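Local coordinates for protein hydrolase, HAD superfamily, subfamily III A (PDB 3N1U) that probably hydrolyses 3-deoxy-D-manno-octulosonate 8-phosphate to KDO and inorganic phosphate with the help of magnesium, a step of lipopolysaccharide biosynthesis, at residues Q64-D77 and I85-Y99. Residues are numbered along the deposited sequence; the frame is centred on the assembly and turned at random.
Sequences QVAIITTAQNAVVD and ITHYYKGQVDKRSAY
Asp77 and Lys90 form a salt bridge, OD2 to NZ 2.8 Å, that ties the first turn of helix 74-83 to the loop just past strand 87-89 within a parallel beta-alpha-beta unit of the HAD Rossmann-like fold. The carboxylate divides its work: OD2 offers its syn lone pair to the ammonium, while OD1 takes the Tyr88 hydroxyl on its anti lone pair, in the plane of the phenol ring (OH to OD1 2.9 Å). Tyrosine suits its place because the ring spans from the strand to this carboxylate. Lysine suits its own because its long chain bends at chi3 (-49°), so that NZ also donates to Gln72 O (2.9 Å) from above the carbonyl plane, and its CD lies against Val76 CG1.

At the end of strand 64-68, Lys95 NZ donates to Ile68 O from above the carbonyl plane (3.2 Å). The same ammonium forms salt bridges with the calcium ligand Asp25 and with Asp122, which places this part of the contact at the metal site, consistent with the motif III lysine of HAD phosphatases. Thr70 supplies a hydroxyl that donates to Gln92 O (OG1 to O 2.7 Å), and the nearly straight bond from Gln92 N to Thr69 O (172°) helps join the two loops. Between them Gly91 adopts a positive phi (66°), which favours glycine.

Strands 64-68 and 87-89 run parallel, with Ile67 N bonded to His87 O and Ile67 O to Tyr89 N. Branched Ile68 packs against the start of helix 96-106: its CG2 meets Ala98 CB and the aliphatic stem of Lys95, and CD1 reaches the backbone of Tyr99. On the other face Ile67 CB meets Tyr88 CB. Near the strand beginnings, Val65 CG1 touches Ile85 CD1 at 3.8 Å.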
loop_
_atom_site.group_PDB
_atom_site.type_symbol
_atom_site.label_atom_id
_atom_site.label_comp_id
_atom_site.label_asym_id
_atom_site.label_seq_id
_atom_site.Cartn_x
_atom_site.Cartn_y
_atom_site.Cartn_z
ATOM N N GLN A 64 -9.592 -23.225 18.196
ATOM C CA GLN A 64 -9.098 -23.703 16.918
ATOM C C GLN A 64 -9.243 -22.656 15.792
ATOM O O GLN A 64 -10.020 -21.695 15.867
ATOM C CB GLN A 64 -9.700 -25.060 16.541
ATOM C CG GLN A 64 -9.111 -25.642 15.252
ATOM C CD GLN A 64 -7.609 -25.940 15.346
ATOM O OE1 GLN A 64 -6.741 -25.038 15.326
ATOM N NE2 GLN A 64 -7.294 -27.220 15.405
ATOM N N VAL A 65 -8.389 -22.827 14.793
ATOM C CA VAL A 65 -8.382 -21.941 13.637
ATOM C C VAL A 65 -8.500 -22.760 12.371
ATOM O O VAL A 65 -7.854 -23.798 12.241
ATOM C CB VAL A 65 -7.083 -21.074 13.612
ATOM C CG1 VAL A 65 -7.015 -20.280 12.243
ATOM C CG2 VAL A 65 -7.080 -20.124 14.804
ATOM N N ALA A 66 -9.302 -22.279 11.417
ATOM C CA ALA A 66 -9.405 -22.905 10.114
ATOM C C ALA A 66 -9.509 -21.874 8.994
ATOM O O ALA A 66 -9.954 -20.731 9.210
ATOM C CB ALA A 66 -10.668 -23.803 10.102
ATOM N N ILE A 67 -9.130 -22.290 7.787
ATOM C CA ILE A 67 -9.260 -21.446 6.610
ATOM C C ILE A 67 -10.170 -22.122 5.557
ATOM O O ILE A 67 -10.076 -23.320 5.335
ATOM C CB ILE A 67 -7.881 -21.110 5.998
ATOM C CG1 ILE A 67 -7.406 -19.708 6.464
ATOM C CG2 ILE A 67 -7.967 -21.059 4.424
ATOM C CD1 ILE A 67 -7.037 -19.621 8.011
ATOM N N ILE A 68 -11.013 -21.334 4.887
ATOM C CA ILE A 68 -11.775 -21.845 3.730
ATOM C C ILE A 68 -11.594 -20.795 2.631
ATOM O O ILE A 68 -12.006 -19.630 2.776
ATOM C CB ILE A 68 -13.299 -22.059 4.009
ATOM C CG1 ILE A 68 -13.505 -23.011 5.180
ATOM C CG2 ILE A 68 -14.016 -22.571 2.723
ATOM C CD1 ILE A 68 -14.995 -23.254 5.567
ATOM N N THR A 69 -10.970 -21.209 1.547
ATOM C CA THR A 69 -10.606 -20.234 0.508
ATOM C C THR A 69 -10.924 -20.763 -0.894
ATOM O O THR A 69 -10.897 -21.998 -1.119
ATOM C CB THR A 69 -9.079 -19.843 0.586
ATOM O OG1 THR A 69 -8.804 -18.923 -0.473
ATOM C CG2 THR A 69 -8.184 -21.057 0.390
ATOM N N THR A 70 -11.202 -19.815 -1.814
ATOM C CA THR A 70 -11.260 -20.119 -3.250
ATOM C C THR A 70 -9.859 -20.226 -3.878
ATOM O O THR A 70 -9.672 -20.960 -4.872
ATOM C CB THR A 70 -12.139 -19.082 -3.995
ATOM O OG1 THR A 70 -13.429 -19.050 -3.353
ATOM C CG2 THR A 70 -12.320 -19.456 -5.519
ATOM N N ALA A 71 -8.877 -19.533 -3.282
ATOM C CA ALA A 71 -7.485 -19.596 -3.753
ATOM C C ALA A 71 -7.021 -21.068 -3.796
ATOM O O ALA A 71 -7.422 -21.871 -2.956
ATOM C CB ALA A 71 -6.533 -18.723 -2.844
ATOM N N GLN A 72 -6.216 -21.414 -4.802
ATOM C CA GLN A 72 -5.699 -22.782 -4.980
ATOM C C GLN A 72 -4.170 -22.801 -4.978
ATOM O O GLN A 72 -3.565 -23.847 -4.988
ATOM C CB GLN A 72 -6.155 -23.359 -6.326
ATOM C CG GLN A 72 -7.603 -23.845 -6.355
ATOM C CD GLN A 72 -8.008 -24.489 -7.670
ATOM O OE1 GLN A 72 -7.584 -24.059 -8.752
ATOM N NE2 GLN A 72 -8.852 -25.533 -7.586
ATOM N N ASN A 73 -3.535 -21.645 -5.006
ATOM C CA ASN A 73 -2.095 -21.656 -5.264
ATOM C C ASN A 73 -1.267 -22.036 -4.009
ATOM O O ASN A 73 -1.778 -22.021 -2.890
ATOM C CB ASN A 73 -1.677 -20.306 -5.855
ATOM C CG ASN A 73 -2.030 -19.160 -4.930
ATOM O OD1 ASN A 73 -1.319 -18.918 -3.976
ATOM N ND2 ASN A 73 -3.166 -18.506 -5.165
ATOM N N ALA A 74 0.000 -22.375 -4.213
ATOM C CA ALA A 74 0.883 -22.831 -3.152
ATOM C C ALA A 74 1.274 -21.732 -2.124
ATOM O O ALA A 74 1.658 -22.067 -1.018
ATOM C CB ALA A 74 2.129 -23.497 -3.739
ATOM N N VAL A 75 1.138 -20.440 -2.471
ATOM C CA VAL A 75 1.254 -19.396 -1.429
ATOM C C VAL A 75 0.444 -19.741 -0.155
ATOM O O VAL A 75 0.931 -19.574 0.966
ATOM C CB VAL A 75 0.773 -18.015 -1.957
ATOM C CG1 VAL A 75 0.777 -16.967 -0.800
ATOM C CG2 VAL A 75 1.649 -17.549 -3.105
ATOM N N VAL A 76 -0.805 -20.183 -0.341
ATOM C CA VAL A 76 -1.699 -20.476 0.770
ATOM C C VAL A 76 -1.083 -21.594 1.642
ATOM O O VAL A 76 -1.012 -21.455 2.847
ATOM C CB VAL A 76 -3.128 -20.844 0.266
ATOM C CG1 VAL A 76 -4.034 -21.340 1.412
ATOM C CG2 VAL A 76 -3.749 -19.606 -0.497
ATOM N N ASP A 77 -0.604 -22.675 1.012
ATOM C CA ASP A 77 -0.021 -23.805 1.740
ATOM C C ASP A 77 1.187 -23.369 2.562
ATOM O O ASP A 77 1.332 -23.768 3.760
ATOM C CB ASP A 77 0.382 -24.920 0.765
ATOM C CG ASP A 77 -0.799 -25.393 -0.065
ATOM O OD1 ASP A 77 -1.745 -26.007 0.494
ATOM O OD2 ASP A 77 -0.766 -25.169 -1.276
ATOM N N ILE A 85 -1.411 -24.008 10.938
ATOM C CA ILE A 85 -2.854 -24.211 10.760
ATOM C C ILE A 85 -3.081 -25.457 9.936
ATOM O O ILE A 85 -2.710 -25.465 8.754
ATOM C CB ILE A 85 -3.497 -23.006 10.012
ATOM C CG1 ILE A 85 -3.519 -21.811 10.983
ATOM C CG2 ILE A 85 -4.923 -23.378 9.540
ATOM C CD1 ILE A 85 -3.683 -20.449 10.387
ATOM N N THR A 86 -3.709 -26.477 10.525
ATOM C CA THR A 86 -3.932 -27.738 9.793
ATOM C C THR A 86 -5.331 -27.878 9.158
ATOM O O THR A 86 -5.481 -28.585 8.163
ATOM C CB THR A 86 -3.645 -28.964 10.649
ATOM O OG1 THR A 86 -4.583 -29.003 11.713
ATOM C CG2 THR A 86 -2.217 -28.893 11.219
ATOM N N HIS A 87 -6.339 -27.211 9.721
ATOM C CA HIS A 87 -7.685 -27.315 9.165
ATOM C C HIS A 87 -7.858 -26.291 8.067
ATOM O O HIS A 87 -8.192 -25.133 8.350
ATOM C CB HIS A 87 -8.713 -27.067 10.260
ATOM C CG HIS A 87 -8.705 -28.114 11.327
ATOM N ND1 HIS A 87 -9.294 -29.348 11.165
ATOM C CD2 HIS A 87 -8.151 -28.120 12.559
ATOM C CE1 HIS A 87 -9.122 -30.068 12.261
ATOM N NE2 HIS A 87 -8.437 -29.343 13.128
ATOM N N TYR A 88 -7.608 -26.671 6.811
ATOM C CA TYR A 88 -7.892 -25.695 5.742
ATOM C C TYR A 88 -8.269 -26.266 4.402
ATOM O O TYR A 88 -7.883 -27.391 4.067
ATOM C CB TYR A 88 -6.771 -24.658 5.582
ATOM C CG TYR A 88 -5.504 -25.206 4.976
ATOM C CD1 TYR A 88 -4.564 -25.863 5.767
ATOM C CD2 TYR A 88 -5.232 -25.025 3.631
ATOM C CE1 TYR A 88 -3.355 -26.343 5.208
ATOM C CE2 TYR A 88 -4.027 -25.511 3.047
ATOM C CZ TYR A 88 -3.105 -26.161 3.841
ATOM O OH TYR A 88 -1.930 -26.638 3.278
ATOM N N TYR A 89 -9.010 -25.449 3.644
ATOM C CA TYR A 89 -9.735 -25.917 2.462
ATOM C C TYR A 89 -9.506 -24.922 1.363
ATOM O O TYR A 89 -9.867 -23.745 1.496
ATOM C CB TYR A 89 -11.249 -26.037 2.728
ATOM C CG TYR A 89 -11.639 -26.969 3.880
ATOM C CD1 TYR A 89 -11.484 -26.574 5.204
ATOM C CD2 TYR A 89 -12.171 -28.251 3.630
ATOM C CE1 TYR A 89 -11.839 -27.442 6.281
ATOM C CE2 TYR A 89 -12.528 -29.108 4.675
ATOM C CZ TYR A 89 -12.347 -28.698 6.002
ATOM O OH TYR A 89 -12.682 -29.526 7.051
ATOM N N LYS A 90 -8.969 -25.427 0.250
ATOM C CA LYS A 90 -8.554 -24.591 -0.876
ATOM C C LYS A 90 -9.421 -24.853 -2.114
ATOM O O LYS A 90 -10.015 -25.929 -2.221
ATOM C CB LYS A 90 -7.119 -24.952 -1.257
ATOM C CG LYS A 90 -6.051 -24.319 -0.343
ATOM C CD LYS A 90 -4.746 -24.229 -1.095
ATOM C CE LYS A 90 -4.433 -25.573 -1.746
ATOM N NZ LYS A 90 -3.200 -25.498 -2.581
ATOM N N GLY A 91 -9.474 -23.886 -3.033
ATOM C CA GLY A 91 -10.245 -24.064 -4.271
ATOM C C GLY A 91 -11.735 -24.174 -4.088
ATOM O O GLY A 91 -12.402 -24.753 -4.936
ATOM N N GLN A 92 -12.290 -23.648 -2.981
ATOM C CA GLN A 92 -13.736 -23.853 -2.691
ATOM C C GLN A 92 -14.432 -22.648 -3.263
ATOM O O GLN A 92 -14.233 -21.527 -2.764
ATOM C CB GLN A 92 -13.996 -23.921 -1.168
ATOM C CG GLN A 92 -13.154 -25.041 -0.464
ATOM C CD GLN A 92 -13.506 -26.448 -1.013
ATOM O OE1 GLN A 92 -14.652 -26.884 -0.946
ATOM N NE2 GLN A 92 -12.506 -27.144 -1.573
ATOM N N VAL A 93 -15.206 -22.851 -4.335
ATOM C CA VAL A 93 -15.866 -21.738 -5.013
ATOM C C VAL A 93 -17.171 -21.449 -4.274
ATOM O O VAL A 93 -17.444 -20.305 -3.899
ATOM C CB VAL A 93 -16.167 -22.072 -6.492
ATOM C CG1 VAL A 93 -17.241 -21.129 -7.051
ATOM C CG2 VAL A 93 -14.869 -22.031 -7.314
ATOM N N ASP A 94 -17.980 -22.496 -4.108
ATOM C CA ASP A 94 -19.048 -22.494 -3.106
ATOM C C ASP A 94 -18.449 -23.127 -1.840
ATOM O O ASP A 94 -17.902 -24.236 -1.922
ATOM C CB ASP A 94 -20.260 -23.308 -3.580
ATOM C CG ASP A 94 -21.501 -23.069 -2.718
ATOM O OD1 ASP A 94 -21.498 -23.433 -1.520
ATOM O OD2 ASP A 94 -22.500 -22.535 -3.245
ATOM N N LYS A 95 -18.569 -22.422 -0.706
ATOM C CA LYS A 95 -17.866 -22.743 0.559
ATOM C C LYS A 95 -18.704 -23.558 1.565
ATOM O O LYS A 95 -18.182 -24.003 2.594
ATOM C CB LYS A 95 -17.398 -21.446 1.230
ATOM C CG LYS A 95 -16.349 -20.655 0.367
ATOM C CD LYS A 95 -15.746 -19.487 1.153
ATOM C CE LYS A 95 -14.557 -18.869 0.367
ATOM N NZ LYS A 95 -13.962 -17.743 1.122
ATOM N N ARG A 96 -19.982 -23.758 1.252
ATOM C CA ARG A 96 -20.920 -24.402 2.207
ATOM C C ARG A 96 -20.473 -25.808 2.524
ATOM O O ARG A 96 -20.542 -26.250 3.674
ATOM C CB ARG A 96 -22.357 -24.386 1.653
ATOM C CG ARG A 96 -22.945 -22.941 1.605
ATOM C CD ARG A 96 -24.329 -22.900 0.999
ATOM N NE ARG A 96 -24.319 -23.210 -0.426
ATOM C CZ ARG A 96 -25.379 -23.576 -1.137
ATOM N NH1 ARG A 96 -26.573 -23.719 -0.560
ATOM N NH2 ARG A 96 -25.239 -23.819 -2.432
ATOM N N SER A 97 -20.029 -26.535 1.494
ATOM C CA SER A 97 -19.641 -27.946 1.679
ATOM C C SER A 97 -18.372 -28.097 2.552
ATOM O O SER A 97 -18.260 -29.007 3.393
ATOM C CB SER A 97 -19.462 -28.622 0.308
ATOM O OG SER A 97 -19.081 -29.951 0.524
ATOM N N ALA A 98 -17.414 -27.198 2.378
ATOM C CA ALA A 98 -16.244 -27.238 3.257
ATOM C C ALA A 98 -16.626 -26.930 4.721
ATOM O O ALA A 98 -16.062 -27.503 5.638
ATOM C CB ALA A 98 -15.155 -26.232 2.784
ATOM N N TYR A 99 -17.501 -25.946 4.929
ATOM C CA TYR A 99 -17.953 -25.640 6.276
ATOM C C TYR A 99 -18.597 -26.856 6.930
ATOM O O TYR A 99 -18.362 -27.143 8.108
ATOM C CB TYR A 99 -18.971 -24.507 6.257
ATOM C CG TYR A 99 -19.594 -24.290 7.636
ATOM C CD1 TYR A 99 -18.890 -23.626 8.639
ATOM C CD2 TYR A 99 -20.876 -24.766 7.934
ATOM C CE1 TYR A 99 -19.455 -23.441 9.915
ATOM C CE2 TYR A 99 -21.438 -24.590 9.182
ATOM C CZ TYR A 99 -20.724 -23.914 10.165
ATOM O OH TYR A 99 -21.305 -23.738 11.398
HETATM O O HOH W 1 -6.253 -25.733 12.165
HETATM O O HOH W 2 -12.369 -17.161 -1.294
HETATM O O HOH W 3 -15.612 -18.144 -4.568
#